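Local coordinates for protein ribonuclease J (Methanolobus psychrophilus R15, PDB 5HAB) that probably degrades RNA from its 5' end as a metallo-beta-lactamase/beta-CASP exoribonuclease, at residues Val365-Val377 / Leu394-His406. The protein carries 1 engineered substitution. Numbering follows the deposited sequence.
With nucleotides of chain D.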
# COMPACT_ATOMS: atom_id res chain seq x y z
N VAL B 365 -5.92 -33.08 2.41
CA VAL B 365 -6.86 -32.06 1.98
C VAL B 365 -7.16 -32.25 0.50
O VAL B 365 -6.26 -32.42 -0.32
CB VAL B 365 -6.34 -30.64 2.30
CG1 VAL B 365 -6.27 -30.43 3.80
CG2 VAL B 365 -4.98 -30.42 1.69
N GLU B 366 -8.44 -32.24 0.16
CA GLU B 366 -8.88 -32.44 -1.21
C GLU B 366 -9.77 -31.28 -1.65
O GLU B 366 -10.32 -30.56 -0.81
CB GLU B 366 -9.57 -33.80 -1.34
CG GLU B 366 -10.84 -33.94 -0.52
CD GLU B 366 -11.31 -35.38 -0.43
OE1 GLU B 366 -10.59 -36.27 -0.94
OE2 GLU B 366 -12.38 -35.63 0.16
N THR B 367 -9.90 -31.09 -2.96
CA THR B 367 -10.62 -29.95 -3.54
C THR B 367 -11.96 -29.70 -2.86
O THR B 367 -12.74 -30.62 -2.61
CB THR B 367 -10.84 -30.17 -5.05
OG1 THR B 367 -9.58 -30.26 -5.72
CG2 THR B 367 -11.63 -29.01 -5.66
N GLY B 368 -12.22 -28.43 -2.54
CA GLY B 368 -13.46 -28.06 -1.89
C GLY B 368 -13.32 -27.87 -0.39
O GLY B 368 -14.07 -27.09 0.20
N ASP B 369 -12.38 -28.59 0.22
CA ASP B 369 -12.14 -28.52 1.66
C ASP B 369 -11.95 -27.08 2.14
O ASP B 369 -11.28 -26.27 1.49
CB ASP B 369 -10.93 -29.37 2.05
CG ASP B 369 -11.24 -30.85 2.08
OD1 ASP B 369 -12.41 -31.20 2.34
OD2 ASP B 369 -10.32 -31.67 1.87
N ARG B 370 -12.55 -26.76 3.28
CA ARG B 370 -12.56 -25.39 3.77
C ARG B 370 -11.67 -25.20 5.03
O ARG B 370 -11.85 -25.86 6.05
CB ARG B 370 -14.01 -24.97 4.03
CG ARG B 370 -14.81 -24.70 2.73
CD ARG B 370 -16.29 -25.04 2.92
NE ARG B 370 -16.73 -24.66 4.25
CZ ARG B 370 -17.43 -23.57 4.52
NH1 ARG B 370 -17.80 -22.75 3.53
NH2 ARG B 370 -17.78 -23.29 5.77
N ILE B 371 -10.70 -24.30 4.91
CA ILE B 371 -9.80 -23.99 6.01
C ILE B 371 -10.04 -22.57 6.52
O ILE B 371 -9.85 -21.60 5.79
CB ILE B 371 -8.34 -24.21 5.61
CG1 ILE B 371 -8.19 -25.64 5.09
CG2 ILE B 371 -7.41 -23.95 6.79
CD1 ILE B 371 -6.81 -26.01 4.67
N ILE B 372 -10.48 -22.48 7.77
CA ILE B 372 -10.86 -21.21 8.36
C ILE B 372 -9.80 -20.71 9.34
O ILE B 372 -9.61 -21.27 10.42
CB ILE B 372 -12.22 -21.33 9.08
CG1 ILE B 372 -13.32 -21.71 8.08
CG2 ILE B 372 -12.56 -20.03 9.79
CD1 ILE B 372 -13.71 -23.16 8.13
N PHE B 373 -9.12 -19.64 8.94
CA PHE B 373 -8.17 -18.95 9.80
C PHE B 373 -8.92 -17.91 10.63
O PHE B 373 -9.21 -16.81 10.15
CB PHE B 373 -7.08 -18.27 8.97
CG PHE B 373 -6.17 -19.23 8.26
CD1 PHE B 373 -6.60 -19.90 7.12
CD2 PHE B 373 -4.88 -19.44 8.71
CE1 PHE B 373 -5.76 -20.78 6.47
CE2 PHE B 373 -4.04 -20.32 8.06
CZ PHE B 373 -4.48 -20.99 6.93
N SER B 374 -9.23 -18.25 11.87
CA SER B 374 -9.85 -17.30 12.77
C SER B 374 -8.76 -16.48 13.46
O SER B 374 -8.57 -16.56 14.68
CB SER B 374 -10.72 -18.01 13.80
OG SER B 374 -11.55 -17.07 14.44
N ALA B 375 -8.04 -15.70 12.66
CA ALA B 375 -6.88 -14.93 13.10
C ALA B 375 -6.39 -14.02 11.98
O ALA B 375 -6.70 -14.24 10.81
CB ALA B 375 -5.77 -15.86 13.56
N ASN B 376 -5.62 -13.01 12.35
CA ASN B 376 -5.00 -12.13 11.38
C ASN B 376 -3.57 -12.56 11.10
O ASN B 376 -2.99 -13.34 11.86
CB ASN B 376 -5.01 -10.68 11.88
CG ASN B 376 -4.15 -10.49 13.12
OD1 ASN B 376 -3.97 -11.42 13.92
ND2 ASN B 376 -3.60 -9.29 13.29
N VAL B 377 -3.00 -12.07 10.01
CA VAL B 377 -1.59 -12.30 9.73
C VAL B 377 -0.80 -11.20 10.42
O VAL B 377 -1.06 -10.01 10.20
CB VAL B 377 -1.30 -12.32 8.21
CG1 VAL B 377 0.10 -12.86 7.94
CG2 VAL B 377 -2.36 -13.14 7.48
N LEU B 394 -1.77 -25.41 0.77
CA LEU B 394 -3.16 -25.79 0.97
C LEU B 394 -4.02 -25.56 -0.28
O LEU B 394 -4.84 -26.39 -0.64
CB LEU B 394 -3.74 -25.03 2.17
CG LEU B 394 -3.12 -25.38 3.52
CD1 LEU B 394 -3.61 -24.44 4.60
CD2 LEU B 394 -3.41 -26.82 3.89
N LYS B 395 -3.83 -24.42 -0.94
CA LYS B 395 -4.57 -24.11 -2.16
C LYS B 395 -4.13 -25.01 -3.30
O LYS B 395 -4.94 -25.39 -4.14
CB LYS B 395 -4.43 -22.63 -2.55
CG LYS B 395 -5.34 -21.71 -1.75
CD LYS B 395 -5.21 -20.25 -2.20
CE LYS B 395 -3.83 -19.69 -1.89
NZ LYS B 395 -3.77 -18.22 -2.09
N MET B 396 -2.84 -25.34 -3.35
CA MET B 396 -2.35 -26.22 -4.41
C MET B 396 -2.93 -27.61 -4.23
O MET B 396 -2.93 -28.41 -5.16
CB MET B 396 -0.82 -26.28 -4.44
CG MET B 396 -0.16 -25.09 -5.13
SD MET B 396 1.64 -25.18 -5.10
CE MET B 396 1.93 -26.21 -3.66
N LYS B 397 -3.43 -27.89 -3.03
CA LYS B 397 -4.16 -29.15 -2.83
C LYS B 397 -5.67 -28.92 -2.90
O LYS B 397 -6.45 -29.81 -2.53
CB LYS B 397 -3.78 -29.80 -1.51
CG LYS B 397 -2.37 -30.39 -1.46
CD LYS B 397 -2.22 -31.36 -0.29
CE LYS B 397 -0.82 -31.94 -0.20
NZ LYS B 397 0.18 -30.90 0.19
N GLY B 398 -6.08 -27.74 -3.35
CA GLY B 398 -7.48 -27.46 -3.64
C GLY B 398 -8.36 -26.93 -2.51
O GLY B 398 -9.58 -26.85 -2.66
N ALA B 399 -7.75 -26.54 -1.40
CA ALA B 399 -8.52 -26.05 -0.25
C ALA B 399 -9.07 -24.65 -0.51
O ALA B 399 -8.49 -23.88 -1.28
CB ALA B 399 -7.66 -26.06 1.00
N ARG B 400 -10.18 -24.32 0.14
CA ARG B 400 -10.73 -22.97 0.06
C ARG B 400 -10.41 -22.24 1.36
O ARG B 400 -10.76 -22.69 2.45
CB ARG B 400 -12.24 -23.00 -0.21
CG ARG B 400 -12.69 -23.82 -1.43
CD ARG B 400 -11.99 -23.43 -2.74
NE ARG B 400 -12.22 -22.04 -3.13
CZ ARG B 400 -11.56 -21.43 -4.11
NH1 ARG B 400 -10.62 -22.08 -4.80
NH2 ARG B 400 -11.82 -20.16 -4.40
N ILE B 401 -9.71 -21.11 1.23
CA ILE B 401 -9.21 -20.38 2.38
C ILE B 401 -10.16 -19.28 2.84
O ILE B 401 -10.47 -18.36 2.08
CB ILE B 401 -7.83 -19.76 2.06
CG1 ILE B 401 -6.90 -20.82 1.48
CG2 ILE B 401 -7.24 -19.12 3.31
CD1 ILE B 401 -6.63 -21.98 2.42
N TYR B 402 -10.62 -19.38 4.08
CA TYR B 402 -11.35 -18.29 4.71
C TYR B 402 -10.42 -17.58 5.69
O TYR B 402 -10.09 -18.12 6.73
CB TYR B 402 -12.59 -18.80 5.44
CG TYR B 402 -13.66 -19.37 4.54
CD1 TYR B 402 -13.48 -20.61 3.93
CD2 TYR B 402 -14.84 -18.69 4.31
CE1 TYR B 402 -14.46 -21.14 3.11
CE2 TYR B 402 -15.82 -19.22 3.49
CZ TYR B 402 -15.62 -20.45 2.89
OH TYR B 402 -16.58 -20.99 2.07
N ASP B 403 -10.01 -16.37 5.33
CA ASP B 403 -8.99 -15.66 6.09
C ASP B 403 -9.61 -14.57 6.97
O ASP B 403 -10.74 -14.13 6.73
CB ASP B 403 -7.97 -15.04 5.13
CG ASP B 403 -6.64 -14.76 5.79
OD1 ASP B 403 -6.54 -14.89 7.03
OD2 ASP B 403 -5.69 -14.41 5.06
N ASN B 404 -8.87 -14.17 7.99
CA ASN B 404 -9.18 -12.99 8.80
C ASN B 404 -10.58 -12.99 9.43
O ASN B 404 -11.18 -11.94 9.61
CB ASN B 404 -9.01 -11.72 7.96
CG ASN B 404 -8.48 -10.55 8.77
OD1 ASN B 404 -7.95 -10.73 9.88
ND2 ASN B 404 -8.61 -9.35 8.22
N VAL B 405 -11.09 -14.17 9.78
CA VAL B 405 -12.38 -14.25 10.47
C VAL B 405 -12.11 -13.92 11.92
O VAL B 405 -12.05 -14.80 12.77
CB VAL B 405 -13.04 -15.63 10.31
CG1 VAL B 405 -14.47 -15.59 10.82
CG2 VAL B 405 -12.98 -16.08 8.86
N HIS B 406 -11.93 -12.64 12.21
CA HIS B 406 -11.25 -12.25 13.43
C HIS B 406 -11.55 -10.80 13.77
O HIS B 406 -11.90 -10.00 12.91
CB HIS B 406 -9.74 -12.49 13.26
CG HIS B 406 -8.89 -11.92 14.36
ND1 HIS B 406 -8.77 -12.51 15.59
CD2 HIS B 406 -8.09 -10.83 14.39
CE1 HIS B 406 -7.95 -11.80 16.35
NE2 HIS B 406 -7.52 -10.78 15.64
OP3 A D 1 -5.39 -8.93 15.71
P A D 1 -4.89 -8.28 16.95
OP1 A D 1 -5.40 -9.03 18.12
OP2 A D 1 -5.16 -6.82 16.85
O5' A D 1 -3.31 -8.40 16.92
C5' A D 1 -2.66 -9.65 16.68
C4' A D 1 -1.22 -9.60 17.13
O4' A D 1 -0.47 -8.78 16.20
C3' A D 1 -1.02 -8.98 18.52
O3' A D 1 0.03 -9.65 19.22
C2' A D 1 -0.62 -7.54 18.20
O2' A D 1 0.17 -6.93 19.19
C1' A D 1 0.14 -7.70 16.88
N9 A D 1 0.02 -6.51 16.03
C8 A D 1 -1.12 -5.77 15.83
N7 A D 1 -0.97 -4.74 15.03
C5 A D 1 0.37 -4.81 14.67
C6 A D 1 1.16 -4.00 13.83
N6 A D 1 0.69 -2.92 13.19
N1 A D 1 2.46 -4.33 13.69
C2 A D 1 2.93 -5.40 14.34
N3 A D 1 2.29 -6.25 15.15
C4 A D 1 1.00 -5.89 15.28
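Ser374 OG is gripped from two sides of the fold: it donates to Val405 O, 2.9 Å away and nearly in line with that C=O bond, and Arg273 adds a weak hydrogen bond to it. OG stands anti to the backbone N of Ser374 (chi1 -165°), which swings it across to the neighbouring strand's extension. Upstream, strands 370-374 and 400-402 run parallel as the two strands of a beta-alpha-beta unit whose crossover is helix 381-396; the second is an edge strand of the parallel beta-CASP sheet within the chain. Four backbone bonds join them, beginning with Arg400 N to Asp369 O at 2.6 Å and ending with Phe373 N to Tyr402 O. Where the helix ends in a Schellman motif, Gly398 O accepts Gly368 N (3.1 Å) from above its carbonyl plane.

Toward the crossover helix, CD1 of Ile371 fits against both methyls of Leu394, each 3.6 Å away, and against Ala399 CB, while CG2 of Ile401 meets the Phe373 ring obliquely at CE1 (3.9 Å). On the other face the bent Arg370 chain crosses Tyr402 at a slant, its CG 3.6 Å from CE1, which lies over one face of the guanidinium; the two planes are 60° apart, and NH2 bonds to Val251 O. Arg400 turns instead to Glu414 and Asp447 of the second subunit.

Beyond the strands, His406 lays its ring face over Asn376 N. Its NE2 donates to OP3 of nucleotide A1 of chain D (2.8 Å), which sits in the ring plane, while ND1 is hydrogen-bonded to Arg273. Asn376 ND2 lies 3.0 Å from the same OP3. Engaged at both ring nitrogens, the imidazole has its rotation fixed, and the loops that follow the two strands bring His406 and Asn376 to the RNA's 5'-phosphate, consistent with 5'-exonuclease action.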